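Local coordinates for protein NANS (YJHS), A 9-O-acetyl N-acetylneuraminic acid esterase (Escherichia coli O157:H7 EDL933, PDB 3PT5) that probably removes the 9-O-acetyl group from 9-O-acetyl-N-acetylneuraminic acid as an esterase of the SGNH hydrolase family, allowing growth on this sialic acid, at residues L76-H90 with T99-A111. Residues are numbered along the deposited sequence; the frame is centred on the assembly and turned at random.
Sequences LTHCPHDVQDMQSYH and TQYGTVGQALHIA
His78 and Tyr101 carry the middle of this contact between two loops. A chi1 of 64° sets CG of His78 between the backbone N and the carbonyl carbon, which swings the imidazole over the Tyr101 ring, with CE1 3.8 Å above its plane and over its centre. The ring planes meet obliquely, 35° apart. From there NE2 donates to Tyr101 O in a nearly straight bond of 2.6 Å, lying in both the imidazole and the carbonyl plane, which fixes the ring's rotation and identifies NE2 as protonated. The His78 backbone is held too, its O accepting from Gly105 N.

At the far end of the phenol, Tyr101 OH shares a 2.8 Å hydrogen bond with Thr77 OG1, at the ring edge. Gln87 runs alongside Tyr101 in the same direction, its amide turned 65° from the ring; NE2 is taken up by Cys79 O and by Thr61 O. At the backbone end of Tyr101, His90 ND1 accepts from Gly102 N (3.0 Å) close to the imidazole plane, while CE1 packs on Tyr101 CB. ND1 is therefore the unprotonated nitrogen of that ring.

Toward the helix the contact turns apolar: the Leu76 and Leu108 side chains pass antiparallel to each other, CD2 of Leu76 resting 3.6 Å from Leu108 CA. A water bridges Thr77 O, Gly105 O and Leu108 N beside them. Beside the largely parallel central sheet of the SGNH hydrolase fold, the contact thus joins the loop leaving edge strand 73-75 to the start of helix 107-114, with Leu76, Ala107 and Ala111 packed against strand 122-130 and His109 and Ile110 against helix 315-335.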
loop_
_atom_site.group_PDB
_atom_site.type_symbol
_atom_site.label_atom_id
_atom_site.label_comp_id
_atom_site.label_asym_id
_atom_site.label_seq_id
_atom_site.Cartn_x
_atom_site.Cartn_y
_atom_site.Cartn_z
ATOM N N LEU A 76 -7.412 5.552 -9.691
ATOM C CA LEU A 76 -6.538 5.482 -8.512
ATOM C C LEU A 76 -6.085 6.884 -8.180
ATOM O O LEU A 76 -5.715 7.641 -9.070
ATOM C CB LEU A 76 -5.335 4.591 -8.776
ATOM C CG LEU A 76 -4.233 4.609 -7.718
ATOM C CD1 LEU A 76 -4.688 4.068 -6.388
ATOM C CD2 LEU A 76 -3.041 3.796 -8.264
ATOM N N THR A 77 -6.123 7.234 -6.894
ATOM C CA THR A 77 -5.726 8.584 -6.491
ATOM C C THR A 77 -4.683 8.496 -5.386
ATOM O O THR A 77 -4.211 7.405 -5.061
ATOM C CB THR A 77 -6.924 9.490 -6.053
ATOM O OG1 THR A 77 -7.406 9.111 -4.752
ATOM C CG2 THR A 77 -8.089 9.363 -7.058
ATOM N N HIS A 78 -4.323 9.646 -4.830
ATOM C CA HIS A 78 -3.318 9.668 -3.747
ATOM C C HIS A 78 -3.765 9.010 -2.447
ATOM O O HIS A 78 -2.929 8.665 -1.604
ATOM C CB HIS A 78 -2.889 11.098 -3.475
ATOM C CG HIS A 78 -4.008 11.952 -2.974
ATOM N ND1 HIS A 78 -4.860 12.624 -3.832
ATOM C CD2 HIS A 78 -4.441 12.223 -1.719
ATOM C CE1 HIS A 78 -5.767 13.275 -3.116
ATOM N NE2 HIS A 78 -5.545 13.041 -1.836
ATOM N N CYS A 79 -5.077 8.808 -2.289
ATOM C CA CYS A 79 -5.605 8.222 -1.055
ATOM C C CYS A 79 -6.514 7.047 -1.388
ATOM O O CYS A 79 -7.719 7.236 -1.551
ATOM C CB CYS A 79 -6.341 9.297 -0.240
ATOM S SG CYS A 79 -6.663 8.779 1.447
ATOM N N PRO A 80 -5.933 5.841 -1.562
ATOM C CA PRO A 80 -6.667 4.714 -2.138
ATOM C C PRO A 80 -7.720 4.063 -1.242
ATOM O O PRO A 80 -7.869 4.378 -0.060
ATOM C CB PRO A 80 -5.543 3.680 -2.423
ATOM C CG PRO A 80 -4.283 4.473 -2.517
ATOM C CD PRO A 80 -4.491 5.542 -1.456
ATOM N N HIS A 81 -8.420 3.102 -1.841
ATOM C CA HIS A 81 -9.509 2.369 -1.245
ATOM C C HIS A 81 -9.057 1.180 -0.403
ATOM O O HIS A 81 -9.507 0.059 -0.564
ATOM C CB HIS A 81 -10.473 1.953 -2.348
ATOM C CG HIS A 81 -11.450 3.024 -2.729
ATOM N ND1 HIS A 81 -11.086 4.329 -2.984
ATOM C CD2 HIS A 81 -12.796 2.969 -2.883
ATOM C CE1 HIS A 81 -12.170 5.032 -3.284
ATOM N NE2 HIS A 81 -13.215 4.224 -3.239
ATOM N N ASP A 82 -8.138 1.450 0.512
ATOM C CA ASP A 82 -7.710 0.418 1.453
ATOM C C ASP A 82 -8.816 0.114 2.458
ATOM O O ASP A 82 -9.841 0.812 2.496
ATOM C CB ASP A 82 -6.403 0.870 2.104
ATOM C CG ASP A 82 -5.205 0.819 1.106
ATOM O OD1 ASP A 82 -4.854 -0.302 0.681
ATOM O OD2 ASP A 82 -4.617 1.880 0.750
ATOM N N VAL A 83 -8.625 -0.929 3.269
ATOM C CA VAL A 83 -9.622 -1.335 4.251
ATOM C C VAL A 83 -9.889 -0.210 5.239
ATOM O O VAL A 83 -11.048 0.019 5.656
ATOM C CB VAL A 83 -9.151 -2.590 5.016
ATOM C CG1 VAL A 83 -10.217 -3.074 5.979
ATOM C CG2 VAL A 83 -8.747 -3.689 4.034
ATOM N N GLN A 84 -8.825 0.491 5.625
ATOM C CA GLN A 84 -8.984 1.712 6.397
ATOM C C GLN A 84 -9.116 2.948 5.515
ATOM O O GLN A 84 -8.263 3.214 4.658
ATOM C CB GLN A 84 -7.813 1.892 7.339
ATOM C CG GLN A 84 -8.026 3.018 8.314
ATOM C CD GLN A 84 -6.796 3.295 9.119
ATOM O OE1 GLN A 84 -5.709 2.767 8.816
ATOM N NE2 GLN A 84 -6.928 4.152 10.125
ATOM N N ASP A 85 -10.174 3.723 5.741
ATOM C CA ASP A 85 -10.481 4.889 4.919
ATOM C C ASP A 85 -9.831 6.148 5.485
ATOM O O ASP A 85 -10.223 6.626 6.562
ATOM C CB ASP A 85 -12.021 5.045 4.860
ATOM C CG ASP A 85 -12.488 6.174 3.949
ATOM O OD1 ASP A 85 -11.679 7.030 3.524
ATOM O OD2 ASP A 85 -13.721 6.220 3.678
ATOM N N MET A 86 -8.808 6.657 4.785
ATOM C CA MET A 86 -8.067 7.836 5.248
ATOM C C MET A 86 -8.495 9.129 4.551
ATOM O O MET A 86 -7.893 10.180 4.771
ATOM C CB MET A 86 -6.548 7.634 5.031
ATOM C CG MET A 86 -5.941 6.381 5.688
ATOM S SD MET A 86 -6.169 6.305 7.473
ATOM C CE MET A 86 -4.946 7.517 7.966
ATOM N N GLN A 87 -9.528 9.063 3.712
ATOM C CA GLN A 87 -9.830 10.146 2.785
ATOM C C GLN A 87 -10.330 11.421 3.438
ATOM O O GLN A 87 -10.296 12.471 2.811
ATOM C CB GLN A 87 -10.798 9.679 1.697
ATOM C CG GLN A 87 -10.299 8.500 0.861
ATOM C CD GLN A 87 -11.209 8.273 -0.287
ATOM O OE1 GLN A 87 -12.434 8.421 -0.149
ATOM N NE2 GLN A 87 -10.652 7.874 -1.427
ATOM N N SER A 88 -10.772 11.322 4.692
ATOM C CA SER A 88 -11.189 12.489 5.481
ATOM C C SER A 88 -10.122 13.054 6.444
ATOM O O SER A 88 -10.371 14.028 7.153
ATOM C CB SER A 88 -12.511 12.206 6.224
ATOM O OG SER A 88 -13.569 11.960 5.298
ATOM N N TYR A 89 -8.920 12.473 6.440
ATOM C CA TYR A 89 -7.850 13.025 7.249
ATOM C C TYR A 89 -7.196 14.196 6.516
ATOM O O TYR A 89 -6.016 14.110 6.155
ATOM C CB TYR A 89 -6.804 11.955 7.535
ATOM C CG TYR A 89 -7.197 10.978 8.607
ATOM C CD1 TYR A 89 -8.014 9.894 8.315
ATOM C CD2 TYR A 89 -6.723 11.125 9.910
ATOM C CE1 TYR A 89 -8.355 8.950 9.296
ATOM C CE2 TYR A 89 -7.049 10.190 10.896
ATOM C CZ TYR A 89 -7.889 9.127 10.586
ATOM O OH TYR A 89 -8.231 8.198 11.560
ATOM N N HIS A 90 -7.944 15.269 6.277
ATOM C CA HIS A 90 -7.443 16.368 5.465
ATOM C C HIS A 90 -6.323 17.116 6.136
ATOM O O HIS A 90 -6.312 17.284 7.379
ATOM C CB HIS A 90 -8.547 17.389 5.146
ATOM C CG HIS A 90 -9.794 16.776 4.591
ATOM N ND1 HIS A 90 -9.783 15.815 3.598
ATOM C CD2 HIS A 90 -11.099 17.004 4.877
ATOM C CE1 HIS A 90 -11.027 15.458 3.314
ATOM N NE2 HIS A 90 -11.844 16.185 4.064
ATOM N N THR A 99 -10.376 17.336 -4.329
ATOM C CA THR A 99 -9.148 16.940 -5.018
ATOM C C THR A 99 -7.969 16.739 -4.075
ATOM O O THR A 99 -7.087 15.911 -4.366
ATOM C CB THR A 99 -8.719 17.980 -6.041
ATOM O OG1 THR A 99 -8.480 19.232 -5.383
ATOM C CG2 THR A 99 -9.784 18.144 -7.139
ATOM N N GLN A 100 -7.934 17.517 -2.993
ATOM C CA GLN A 100 -6.806 17.499 -2.028
ATOM C C GLN A 100 -7.192 16.874 -0.689
ATOM O O GLN A 100 -6.680 17.279 0.356
ATOM C CB GLN A 100 -6.302 18.919 -1.743
ATOM C CG GLN A 100 -5.615 19.602 -2.881
ATOM C CD GLN A 100 -5.059 20.958 -2.476
ATOM O OE1 GLN A 100 -5.816 21.821 -2.044
ATOM N NE2 GLN A 100 -3.734 21.148 -2.620
ATOM N N TYR A 101 -8.067 15.888 -0.739
ATOM C CA TYR A 101 -8.590 15.226 0.455
ATOM C C TYR A 101 -7.568 14.288 1.080
ATOM O O TYR A 101 -6.782 13.667 0.386
ATOM C CB TYR A 101 -9.842 14.418 0.103
ATOM C CG TYR A 101 -9.699 13.533 -1.139
ATOM C CD1 TYR A 101 -9.248 12.211 -1.040
ATOM C CD2 TYR A 101 -10.014 14.014 -2.390
ATOM C CE1 TYR A 101 -9.098 11.415 -2.153
ATOM C CE2 TYR A 101 -9.865 13.231 -3.528
ATOM C CZ TYR A 101 -9.405 11.925 -3.402
ATOM O OH TYR A 101 -9.265 11.136 -4.506
ATOM N N GLY A 102 -7.594 14.166 2.398
ATOM C CA GLY A 102 -6.922 13.047 3.035
ATOM C C GLY A 102 -5.408 13.076 3.072
ATOM O O GLY A 102 -4.760 14.112 2.915
ATOM N N THR A 103 -4.862 11.894 3.327
ATOM C CA THR A 103 -3.429 11.685 3.404
ATOM C C THR A 103 -2.919 11.102 2.083
ATOM O O THR A 103 -3.693 10.862 1.166
ATOM C CB THR A 103 -3.146 10.672 4.513
ATOM O OG1 THR A 103 -4.134 9.635 4.426
ATOM C CG2 THR A 103 -3.199 11.381 5.855
ATOM N N VAL A 104 -1.604 10.904 1.983
ATOM C CA VAL A 104 -1.002 10.479 0.717
ATOM C C VAL A 104 -0.355 9.105 0.858
ATOM O O VAL A 104 0.398 8.879 1.803
ATOM C CB VAL A 104 0.063 11.490 0.273
ATOM C CG1 VAL A 104 0.780 11.055 -0.995
ATOM C CG2 VAL A 104 -0.610 12.864 0.033
ATOM N N GLY A 105 -0.646 8.217 -0.094
ATOM C CA GLY A 105 -0.046 6.880 -0.189
ATOM C C GLY A 105 0.706 6.731 -1.499
ATOM O O GLY A 105 0.352 7.396 -2.480
ATOM N N GLN A 106 1.678 5.815 -1.537
ATOM C CA GLN A 106 2.552 5.626 -2.694
ATOM C C GLN A 106 1.987 4.783 -3.826
ATOM O O GLN A 106 2.662 4.652 -4.840
ATOM C CB GLN A 106 3.897 4.992 -2.283
ATOM C CG GLN A 106 3.786 3.573 -1.663
ATOM C CD GLN A 106 3.674 3.598 -0.133
ATOM O OE1 GLN A 106 3.234 4.600 0.442
ATOM N NE2 GLN A 106 4.072 2.506 0.525
ATOM N N ALA A 107 0.801 4.162 -3.683
ATOM C CA ALA A 107 0.331 3.233 -4.744
ATOM C C ALA A 107 0.238 3.988 -6.086
ATOM O O ALA A 107 0.632 3.472 -7.144
ATOM C CB ALA A 107 -1.017 2.639 -4.385
ATOM N N LEU A 108 -0.268 5.228 -6.033
ATOM C CA LEU A 108 -0.424 6.016 -7.257
ATOM C C LEU A 108 0.921 6.246 -7.960
ATOM O O LEU A 108 1.009 6.175 -9.184
ATOM C CB LEU A 108 -1.098 7.361 -6.960
ATOM C CG LEU A 108 -1.182 8.364 -8.122
ATOM C CD1 LEU A 108 -2.004 7.760 -9.284
ATOM C CD2 LEU A 108 -1.834 9.656 -7.638
ATOM N N HIS A 109 1.952 6.523 -7.172
ATOM C CA HIS A 109 3.275 6.868 -7.688
ATOM C C HIS A 109 4.022 5.675 -8.216
ATOM O O HIS A 109 4.739 5.793 -9.209
ATOM C CB HIS A 109 4.038 7.576 -6.587
ATOM C CG HIS A 109 3.232 8.658 -5.973
ATOM N ND1 HIS A 109 2.531 8.480 -4.800
ATOM C CD2 HIS A 109 2.882 9.886 -6.440
ATOM C CE1 HIS A 109 1.842 9.577 -4.535
ATOM N NE2 HIS A 109 2.038 10.443 -5.511
ATOM N N ILE A 110 3.793 4.523 -7.586
ATOM C CA ILE A 110 4.286 3.242 -8.151
ATOM C C ILE A 110 3.671 3.028 -9.524
ATOM O O ILE A 110 4.392 2.879 -10.514
ATOM C CB ILE A 110 4.030 2.071 -7.203
ATOM C CG1 ILE A 110 4.889 2.292 -5.961
ATOM C CG2 ILE A 110 4.362 0.738 -7.895
ATOM C CD1 ILE A 110 4.517 1.378 -4.766
ATOM N N ALA A 111 2.343 3.111 -9.591
ATOM C CA ALA A 111 1.619 2.965 -10.831
ATOM C C ALA A 111 2.085 3.957 -11.912
ATOM O O ALA A 111 2.309 3.543 -13.067
ATOM C CB ALA A 111 0.125 3.089 -10.559
HETATM O O HOH W 1 -1.877 6.212 -3.860
#